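Local atomic coordinates of EtuB protein (Clostridium kluyveri DSM 555, PDB entry 3IO0), a protein that forms trimers of tandem BMC domains that probably build part of a bacterial microcompartment shell associated with ethanol utilisation. Residues Gln52-Glu58 against Gln106-Tyr110; Asp14-Ile20 against Ile40-Arg46; Gly79-Gly83 against Leu183-Glu188. All blocks are in the same frame, centred on the assembly; numbering follows the deposited sequence.

Contact 1: residues Gln52-Glu58 against Gln106-Tyr110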
loop_
_atom_site.group_PDB
_atom_site.type_symbol
_atom_site.label_atom_id
_atom_site.label_comp_id
_atom_site.label_asym_id
_atom_site.label_seq_id
_atom_site.Cartn_x
_atom_site.Cartn_y
_atom_site.Cartn_z
ATOM N N GLN A 52 2.534 4.926 -18.684
ATOM C CA GLN A 52 2.712 6.369 -18.617
ATOM C C GLN A 52 4.184 6.710 -18.750
ATOM O O GLN A 52 4.540 7.682 -19.404
ATOM C CB GLN A 52 2.145 6.942 -17.317
ATOM C CG GLN A 52 0.621 7.032 -17.264
ATOM C CD GLN A 52 -0.045 5.763 -16.748
ATOM O OE1 GLN A 52 0.566 4.701 -16.684
ATOM N NE2 GLN A 52 -1.311 5.876 -16.378
ATOM N N MET A 53 5.039 5.897 -18.132
ATOM C CA MET A 53 6.487 6.072 -18.245
ATOM C C MET A 53 6.899 5.997 -19.714
ATOM O O MET A 53 7.660 6.844 -20.178
ATOM C CB MET A 53 7.248 5.043 -17.394
ATOM C CG MET A 53 7.016 5.172 -15.890
ATOM S SD MET A 53 8.252 4.351 -14.844
ATOM C CE MET A 53 7.607 2.697 -14.807
ATOM N N MET A 54 6.373 5.011 -20.448
ATOM C CA MET A 54 6.649 4.893 -21.882
ATOM C C MET A 54 6.307 6.200 -22.588
ATOM O O MET A 54 7.146 6.768 -23.298
ATOM C CB MET A 54 5.874 3.741 -22.527
ATOM C CG MET A 54 6.423 2.323 -22.288
ATOM S SD MET A 54 8.156 2.015 -22.705
ATOM C CE MET A 54 8.240 2.896 -24.282
ATOM N N ALA A 55 5.079 6.680 -22.368
ATOM C CA ALA A 55 4.603 7.936 -22.956
ATOM C C ALA A 55 5.467 9.133 -22.551
ATOM O O ALA A 55 5.769 9.977 -23.378
ATOM C CB ALA A 55 3.153 8.173 -22.602
ATOM N N ALA A 56 5.885 9.199 -21.293
ATOM C CA ALA A 56 6.721 10.299 -20.841
ATOM C C ALA A 56 8.153 10.216 -21.398
ATOM O O ALA A 56 8.804 11.246 -21.620
ATOM C CB ALA A 56 6.729 10.365 -19.330
ATOM N N ASP A 57 8.647 8.998 -21.625
ATOM C CA ASP A 57 9.988 8.841 -22.175
ATOM C C ASP A 57 9.987 9.330 -23.624
ATOM O O ASP A 57 10.922 10.014 -24.057
ATOM C CB ASP A 57 10.471 7.395 -22.063
ATOM C CG ASP A 57 12.004 7.269 -22.114
ATOM O OD1 ASP A 57 12.708 7.997 -21.369
ATOM O OD2 ASP A 57 12.501 6.413 -22.892
ATOM N N GLU A 58 8.918 9.012 -24.359
ATOM C CA GLU A 58 8.705 9.550 -25.702
ATOM C C GLU A 58 8.729 11.094 -25.655
ATOM O O GLU A 58 9.309 11.751 -26.527
ATOM C CB GLU A 58 7.379 9.034 -26.268
ATOM C CG GLU A 58 7.402 8.692 -27.765
ATOM C CD GLU A 58 6.047 8.137 -28.286
ATOM O OE1 GLU A 58 5.480 8.730 -29.233
ATOM O OE2 GLU A 58 5.535 7.115 -27.762
ATOM N N GLN A 106 0.146 9.848 -25.936
ATOM C CA GLN A 106 0.721 8.514 -26.095
ATOM C C GLN A 106 0.303 7.503 -25.030
ATOM O O GLN A 106 0.489 6.294 -25.201
ATOM C CB GLN A 106 2.249 8.600 -26.155
ATOM C CG GLN A 106 2.798 9.430 -27.313
ATOM C CD GLN A 106 2.181 9.045 -28.645
ATOM O OE1 GLN A 106 2.088 7.854 -28.990
ATOM N NE2 GLN A 106 1.736 10.053 -29.403
ATOM N N THR A 107 -0.265 7.991 -23.938
ATOM C CA THR A 107 -0.593 7.126 -22.819
ATOM C C THR A 107 -1.493 5.961 -23.218
ATOM O O THR A 107 -1.134 4.803 -23.011
ATOM C CB THR A 107 -1.172 7.933 -21.632
ATOM O OG1 THR A 107 -0.113 8.671 -21.024
ATOM C CG2 THR A 107 -1.776 7.030 -20.576
ATOM N N ASP A 108 -2.638 6.264 -23.823
ATOM C CA ASP A 108 -3.625 5.233 -24.137
ATOM C C ASP A 108 -3.075 4.198 -25.089
ATOM O O ASP A 108 -3.445 3.020 -25.004
ATOM C CB ASP A 108 -4.884 5.850 -24.708
ATOM C CG ASP A 108 -5.624 6.665 -23.694
ATOM O OD1 ASP A 108 -6.264 6.065 -22.817
ATOM O OD2 ASP A 108 -5.554 7.910 -23.764
ATOM N N LYS A 109 -2.196 4.639 -25.990
ATOM C CA LYS A 109 -1.489 3.739 -26.888
ATOM C C LYS A 109 -0.814 2.648 -26.076
ATOM O O LYS A 109 -0.980 1.458 -26.368
ATOM C CB LYS A 109 -0.464 4.514 -27.721
ATOM C CG LYS A 109 0.662 3.693 -28.342
ATOM C CD LYS A 109 1.247 4.437 -29.529
ATOM C CE LYS A 109 2.754 4.227 -29.686
ATOM N NZ LYS A 109 3.547 5.365 -29.101
ATOM N N TYR A 110 -0.085 3.061 -25.039
ATOM C CA TYR A 110 0.700 2.131 -24.232
ATOM C C TYR A 110 -0.100 1.272 -23.266
ATOM O O TYR A 110 0.241 0.116 -23.038
ATOM C CB TYR A 110 1.804 2.872 -23.504
ATOM C CG TYR A 110 2.870 3.324 -24.453
ATOM C CD1 TYR A 110 3.593 2.397 -25.198
ATOM C CD2 TYR A 110 3.154 4.674 -24.622
ATOM C CE1 TYR A 110 4.570 2.800 -26.078
ATOM C CE2 TYR A 110 4.136 5.089 -25.502
ATOM C CZ TYR A 110 4.839 4.145 -26.225
ATOM O OH TYR A 110 5.818 4.538 -27.096
#

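Contact 2: residues Asp14-Ile20 against Ile40-Arg46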
loop_
_atom_site.group_PDB
_atom_site.type_symbol
_atom_site.label_atom_id
_atom_site.label_comp_id
_atom_site.label_asym_id
_atom_site.label_seq_id
_atom_site.Cartn_x
_atom_site.Cartn_y
_atom_site.Cartn_z
ATOM N N ASP A 14 -6.438 6.742 -14.569
ATOM C CA ASP A 14 -7.019 8.061 -14.338
ATOM C C ASP A 14 -5.906 9.061 -14.433
ATOM O O ASP A 14 -5.408 9.549 -13.424
ATOM C CB ASP A 14 -7.832 8.159 -13.037
ATOM C CG ASP A 14 -9.206 7.506 -13.151
ATOM O OD1 ASP A 14 -9.712 7.330 -14.276
ATOM O OD2 ASP A 14 -9.788 7.162 -12.110
ATOM N N THR A 15 -5.474 9.337 -15.655
ATOM C CA THR A 15 -4.308 10.184 -15.784
ATOM C C THR A 15 -4.634 11.628 -16.127
ATOM O O THR A 15 -5.515 11.879 -16.944
ATOM C CB THR A 15 -3.144 9.548 -16.622
ATOM O OG1 THR A 15 -2.530 10.546 -17.439
ATOM C CG2 THR A 15 -3.604 8.431 -17.474
ATOM N N VAL A 16 -3.952 12.556 -15.452
ATOM C CA VAL A 16 -3.973 13.974 -15.806
ATOM C C VAL A 16 -2.623 14.482 -16.236
ATOM O O VAL A 16 -1.584 14.012 -15.754
ATOM C CB VAL A 16 -4.343 14.911 -14.647
ATOM C CG1 VAL A 16 -5.638 15.606 -14.936
ATOM C CG2 VAL A 16 -4.312 14.203 -13.314
ATOM N N GLY A 17 -2.659 15.471 -17.120
ATOM C CA GLY A 17 -1.502 16.263 -17.463
ATOM C C GLY A 17 -1.686 17.630 -16.852
ATOM O O GLY A 17 -2.734 18.246 -17.009
ATOM N N LEU A 18 -0.674 18.094 -16.136
ATOM C CA LEU A 18 -0.720 19.388 -15.482
ATOM C C LEU A 18 0.565 20.127 -15.747
ATOM O O LEU A 18 1.600 19.517 -16.034
ATOM C CB LEU A 18 -0.899 19.225 -13.977
ATOM C CG LEU A 18 -2.151 18.494 -13.512
ATOM C CD1 LEU A 18 -1.997 18.068 -12.076
ATOM C CD2 LEU A 18 -3.359 19.383 -13.682
ATOM N N VAL A 19 0.502 21.444 -15.641
ATOM C CA VAL A 19 1.671 22.281 -15.829
ATOM C C VAL A 19 1.662 23.353 -14.754
ATOM O O VAL A 19 0.619 23.938 -14.501
ATOM C CB VAL A 19 1.642 22.912 -17.226
ATOM C CG1 VAL A 19 2.489 24.131 -17.274
ATOM C CG2 VAL A 19 2.133 21.914 -18.248
ATOM N N ILE A 20 2.790 23.590 -14.091
ATOM C CA ILE A 20 2.893 24.758 -13.221
ATOM C C ILE A 20 3.975 25.684 -13.750
ATOM O O ILE A 20 5.112 25.271 -13.963
ATOM C CB ILE A 20 3.126 24.406 -11.735
ATOM C CG1 ILE A 20 1.893 23.703 -11.162
ATOM C CG2 ILE A 20 3.473 25.674 -10.916
ATOM C CD1 ILE A 20 2.019 23.255 -9.706
ATOM N N ILE A 40 7.083 23.234 -14.331
ATOM C CA ILE A 40 6.842 21.845 -14.014
ATOM C C ILE A 40 5.807 21.260 -14.965
ATOM O O ILE A 40 4.839 21.927 -15.347
ATOM C CB ILE A 40 6.457 21.730 -12.479
ATOM C CG1 ILE A 40 7.709 21.544 -11.638
ATOM C CG2 ILE A 40 5.492 20.620 -12.139
ATOM C CD1 ILE A 40 8.857 20.920 -12.394
ATOM N N GLY A 41 6.047 20.024 -15.377
ATOM C CA GLY A 41 5.062 19.258 -16.122
ATOM C C GLY A 41 4.765 17.987 -15.351
ATOM O O GLY A 41 5.687 17.303 -14.896
ATOM N N ILE A 42 3.484 17.669 -15.188
ATOM C CA ILE A 42 3.083 16.528 -14.375
ATOM C C ILE A 42 2.271 15.515 -15.166
ATOM O O ILE A 42 1.354 15.876 -15.900
ATOM C CB ILE A 42 2.261 16.979 -13.142
ATOM C CG1 ILE A 42 3.097 17.893 -12.242
ATOM C CG2 ILE A 42 1.725 15.760 -12.368
ATOM C CD1 ILE A 42 2.288 18.775 -11.325
ATOM N N ILE A 43 2.628 14.244 -15.020
ATOM C CA ILE A 43 1.761 13.148 -15.437
ATOM C C ILE A 43 1.459 12.369 -14.174
ATOM O O ILE A 43 2.373 11.875 -13.516
ATOM C CB ILE A 43 2.407 12.231 -16.513
ATOM C CG1 ILE A 43 2.865 13.040 -17.730
ATOM C CG2 ILE A 43 1.431 11.162 -16.955
ATOM C CD1 ILE A 43 1.728 13.668 -18.523
ATOM N N SER A 44 0.180 12.294 -13.828
ATOM C CA SER A 44 -0.259 11.637 -12.607
ATOM C C SER A 44 -1.427 10.721 -12.939
ATOM O O SER A 44 -2.335 11.138 -13.654
ATOM C CB SER A 44 -0.683 12.690 -11.575
ATOM O OG SER A 44 -0.842 12.123 -10.279
ATOM N N ALA A 45 -1.417 9.487 -12.437
ATOM C CA ALA A 45 -2.498 8.542 -12.735
ATOM C C ALA A 45 -2.800 7.564 -11.616
ATOM O O ALA A 45 -1.926 7.245 -10.793
ATOM C CB ALA A 45 -2.205 7.777 -13.997
ATOM N N ARG A 46 -4.037 7.076 -11.607
ATOM C CA ARG A 46 -4.462 6.118 -10.604
ATOM C C ARG A 46 -4.048 4.723 -11.019
ATOM O O ARG A 46 -3.650 3.925 -10.178
ATOM C CB ARG A 46 -5.977 6.170 -10.397
ATOM C CG ARG A 46 -6.526 7.541 -9.976
ATOM C CD ARG A 46 -6.073 7.964 -8.585
ATOM N NE ARG A 46 -6.277 6.911 -7.585
ATOM C CZ ARG A 46 -7.454 6.529 -7.105
ATOM N NH1 ARG A 46 -8.574 7.101 -7.526
ATOM N NH2 ARG A 46 -7.507 5.561 -6.201
#

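Contact 3: residues Gly79-Gly83 against Leu183-Glu188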
loop_
_atom_site.group_PDB
_atom_site.type_symbol
_atom_site.label_atom_id
_atom_site.label_comp_id
_atom_site.label_asym_id
_atom_site.label_seq_id
_atom_site.Cartn_x
_atom_site.Cartn_y
_atom_site.Cartn_z
ATOM N N GLY A 79 -6.345 -3.574 -5.952
ATOM C CA GLY A 79 -4.874 -3.501 -6.136
ATOM C C GLY A 79 -4.767 -3.705 -7.617
ATOM O O GLY A 79 -5.657 -3.248 -8.305
ATOM N N ALA A 80 -3.743 -4.379 -8.147
ATOM C CA ALA A 80 -2.603 -4.932 -7.426
ATOM C C ALA A 80 -1.258 -4.242 -7.777
ATOM O O ALA A 80 -0.208 -4.689 -7.313
ATOM C CB ALA A 80 -2.506 -6.429 -7.718
ATOM N N GLY A 81 -1.295 -3.173 -8.584
ATOM C CA GLY A 81 -0.092 -2.472 -9.062
ATOM C C GLY A 81 0.108 -1.050 -8.554
ATOM O O GLY A 81 -0.391 -0.667 -7.487
ATOM N N HIS A 82 0.879 -0.280 -9.311
ATOM C CA HIS A 82 1.067 1.158 -9.092
ATOM C C HIS A 82 0.061 1.888 -10.031
ATOM O O HIS A 82 -0.436 1.243 -10.955
ATOM C CB HIS A 82 2.505 1.483 -9.462
ATOM C CG HIS A 82 3.532 0.637 -8.761
ATOM N ND1 HIS A 82 4.186 -0.406 -9.380
ATOM C CD2 HIS A 82 4.048 0.706 -7.509
ATOM C CE1 HIS A 82 5.052 -0.948 -8.540
ATOM N NE2 HIS A 82 4.986 -0.292 -7.396
ATOM N N GLY A 83 -0.260 3.184 -9.906
ATOM C CA GLY A 83 0.409 4.221 -9.152
ATOM C C GLY A 83 1.433 4.951 -10.017
ATOM O O GLY A 83 2.554 4.455 -10.175
ATOM N N LEU A 183 9.564 -2.187 -5.442
ATOM C CA LEU A 183 8.149 -1.947 -5.726
ATOM C C LEU A 183 7.427 -1.470 -4.480
ATOM O O LEU A 183 7.802 -1.827 -3.369
ATOM C CB LEU A 183 7.465 -3.221 -6.239
ATOM C CG LEU A 183 8.138 -4.132 -7.270
ATOM C CD1 LEU A 183 7.200 -5.280 -7.554
ATOM C CD2 LEU A 183 8.521 -3.406 -8.556
ATOM N N SER A 184 6.375 -0.690 -4.667
ATOM C CA SER A 184 5.627 -0.144 -3.550
ATOM C C SER A 184 4.639 -1.128 -2.942
ATOM O O SER A 184 3.456 -0.807 -2.799
ATOM C CB SER A 184 4.884 1.108 -3.996
ATOM O OG SER A 184 5.801 2.079 -4.452
ATOM N N TYR A 185 5.123 -2.314 -2.569
ATOM C CA TYR A 185 4.276 -3.359 -1.975
ATOM C C TYR A 185 3.122 -3.796 -2.873
ATOM O O TYR A 185 1.995 -3.997 -2.406
ATOM C CB TYR A 185 3.676 -2.903 -0.644
ATOM C CG TYR A 185 4.647 -2.468 0.409
ATOM C CD1 TYR A 185 5.930 -2.991 0.472
ATOM C CD2 TYR A 185 4.257 -1.562 1.385
ATOM C CE1 TYR A 185 6.816 -2.598 1.455
ATOM C CE2 TYR A 185 5.137 -1.168 2.380
ATOM C CZ TYR A 185 6.411 -1.685 2.399
ATOM O OH TYR A 185 7.272 -1.292 3.381
ATOM N N THR A 186 3.397 -3.928 -4.162
ATOM C CA THR A 186 2.400 -4.392 -5.112
ATOM C C THR A 186 2.452 -5.913 -5.134
ATOM O O THR A 186 3.434 -6.512 -4.699
ATOM C CB THR A 186 2.650 -3.786 -6.506
ATOM O OG1 THR A 186 3.985 -4.072 -6.930
ATOM C CG2 THR A 186 2.479 -2.274 -6.453
ATOM N N ASN A 187 1.398 -6.559 -5.603
ATOM C CA ASN A 187 1.454 -8.011 -5.693
ATOM C C ASN A 187 2.010 -8.442 -7.052
ATOM O O ASN A 187 1.347 -9.146 -7.811
ATOM C CB ASN A 187 0.093 -8.639 -5.405
ATOM C CG ASN A 187 0.204 -10.078 -4.940
ATOM O OD1 ASN A 187 1.100 -10.819 -5.358
ATOM N ND2 ASN A 187 -0.715 -10.489 -4.078
ATOM N N GLU A 188 3.236 -8.016 -7.340
ATOM C CA GLU A 188 3.853 -8.252 -8.639
ATOM C C GLU A 188 5.286 -8.732 -8.513
ATOM O O GLU A 188 5.967 -8.437 -7.526
ATOM C CB GLU A 188 3.889 -6.958 -9.449
ATOM C CG GLU A 188 2.560 -6.281 -9.715
ATOM C CD GLU A 188 2.745 -4.824 -10.101
ATOM O OE1 GLU A 188 3.645 -4.168 -9.530
ATOM O OE2 GLU A 188 2.000 -4.327 -10.974
#

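Contact 1: residues Gln52-Glu58 against Gln106-Tyr110
Glu-58 and Tyr-110 share a hydrogen bond in which the phenol OH reaches the carboxylate oxygen OE2 at 2.7 Å. The hydroxyl meets OE2 on its anti side, somewhat out of the carboxylate plane, and the carboxylate stands almost upright to the ring, their planes 83° apart. The same oxygen takes a salt bridge from Lys-109, with NZ 3.0 Å from OE2, so one carboxylate atom draws in two groups of the opposing helix. Lys-109 is itself steadied by Gln-106 of its own helix, NZ lying 2.9 Å from OE1. The other Glu-58 oxygen, OE1, rests against the Gln-106 side chain, 3.4 Å from CD.

Here the two helices of the first BMC domain, 50-61 and 93-111, run roughly antiparallel, and the axes of the two segments come within 8.0 Å at an angle of 137°. The small side chain of Ala-55 suits this approach: its methyl CB fits against Gln-106 CB and beside Thr-107. Next to it, Met-54 covers the Tyr-110 ring. Its CB, set by the backbone, sits over the ring centre in a CH-pi contact; CG anti to the carbonyl carbon (chi1 -78°) and bends at chi2 and chi3 leave SD above the same face but farther off, 5.3 Å from the centroid. Toward the other end, Gln-52 CG touches Thr-107 CG2 at 4.1 Å; Gln-52 NE2 turns to the Val-47 carbonyl and Thr-107 OG1 to that of Ala-103.

Contact 2: residues Asp14-Ile20 against Ile40-Arg46
Asp-14 and Arg-46 meet through their aliphatic parts, and their flat groups do not stack, the carboxylate and guanidinium planes being 52° apart. Asp-14 CB touches Arg-46 CG at 3.4 Å, whereas Asp-14 OD2 and Arg-46 NH1 stay 4.7 Å apart. Bends at chi2 (-67°) and chi3 (-49°) carry the guanidinium away to Asp-75 and to the Ala-119 carbonyl of the second subunit, while Asp-14 pairs with Lys-77.

Beyond this end the strands form a regular antiparallel pair. Val-16 with Ser-44, Leu-18 with Ile-42 and Ile-20 with Ile-40 are hydrogen-bonded pairs, each closed by two reciprocal bonds; in the first, Val-16 N lies 2.8 Å from Ser-44 O and Ser-44 N 3.1 Å from Val-16 O. These six residues share one face of the sheet, where Leu-18 CB packs on Ile-42 CB at 4.0 Å. Gly-17 and Gly-41 sit in the intervening non-hydrogen-bonded pairs, opposite Ile-43 and Val-19.

Ser-44 OG is bonded to the Gly-155 amide of the second subunit, and Val-16 packs on Met-218 of that subunit, so the Val-16, Leu-18 and Ser-44 part of this face lies at the subunit interface. Thr-15, Val-19 and Ile-43 instead lie against helix 93-111, while strand 15-20 is flanked by 7-11 and strand 39-45 by 84-90 in the five-stranded sheet.

Contact 3: residues Gly79-Gly83 against Leu183-Glu188
Ala-80 O receives the backbone N-H of Asn-187 at 3.0 Å, the donor lying in the carbonyl plane. A second hydrogen bond links the loops through a side chain: Ser-184 N points at His-82 NE2, 3.1 Å away, nearly straight (164°) and within the plane of the imidazole, which makes NE2 the acceptor. Leu-183 CA lies at the same ring edge. One ring face is taken by the Thr-186 methyl CG2, 3.5 Å from the centroid and displaced toward the rim in a CH-pi contact.

Residues 79-83 lie in the loop between strands 66-71 and 84-90, residues 183-188 in the equivalent loop between strands 171-176 and 189-195 of the tandem BMC domain; the second is folded by inverse gamma turns centred on Ser-184 and Asn-187. With its OG1 between the backbone N and the carbonyl carbon (chi1 55°), Thr-186 keeps the methyl for His-82 and gives the hydroxyl to Glu-188 in a hydrogen bond, OG1 2.6 Å from OE1 and coming from above the carboxylate plane. Glu-188 OE2 approaches Gly-81 CA at 3.4 Å. Asn-187 ND2 bonds Asp-75 of the third subunit, and Tyr-185 meets the Tyr-185 rings of both other subunits edge to face.

How the contacts relate
Contacts 1 and 2 pack parts of the first BMC domain together, and contact 3 joins it to its tandem copy. The centres of contacts 1 and 2 are 12 Å apart; they touch where Gln-52 and Thr-107 of the helices meet Thr-15, Ile-43 and Ala-45 of the sheet. Contact 2 closes along the chain before contact 1 opens, strand 39-45 leading into helix 50-61. Contact 3, centred about 19 Å from contact 1 and 20 Å from contact 2, brings in the second domain, and its segments alternate with those of contact 1. Contacts 2 and 3 both reach other subunits, tying the double-domain chain into the trimer.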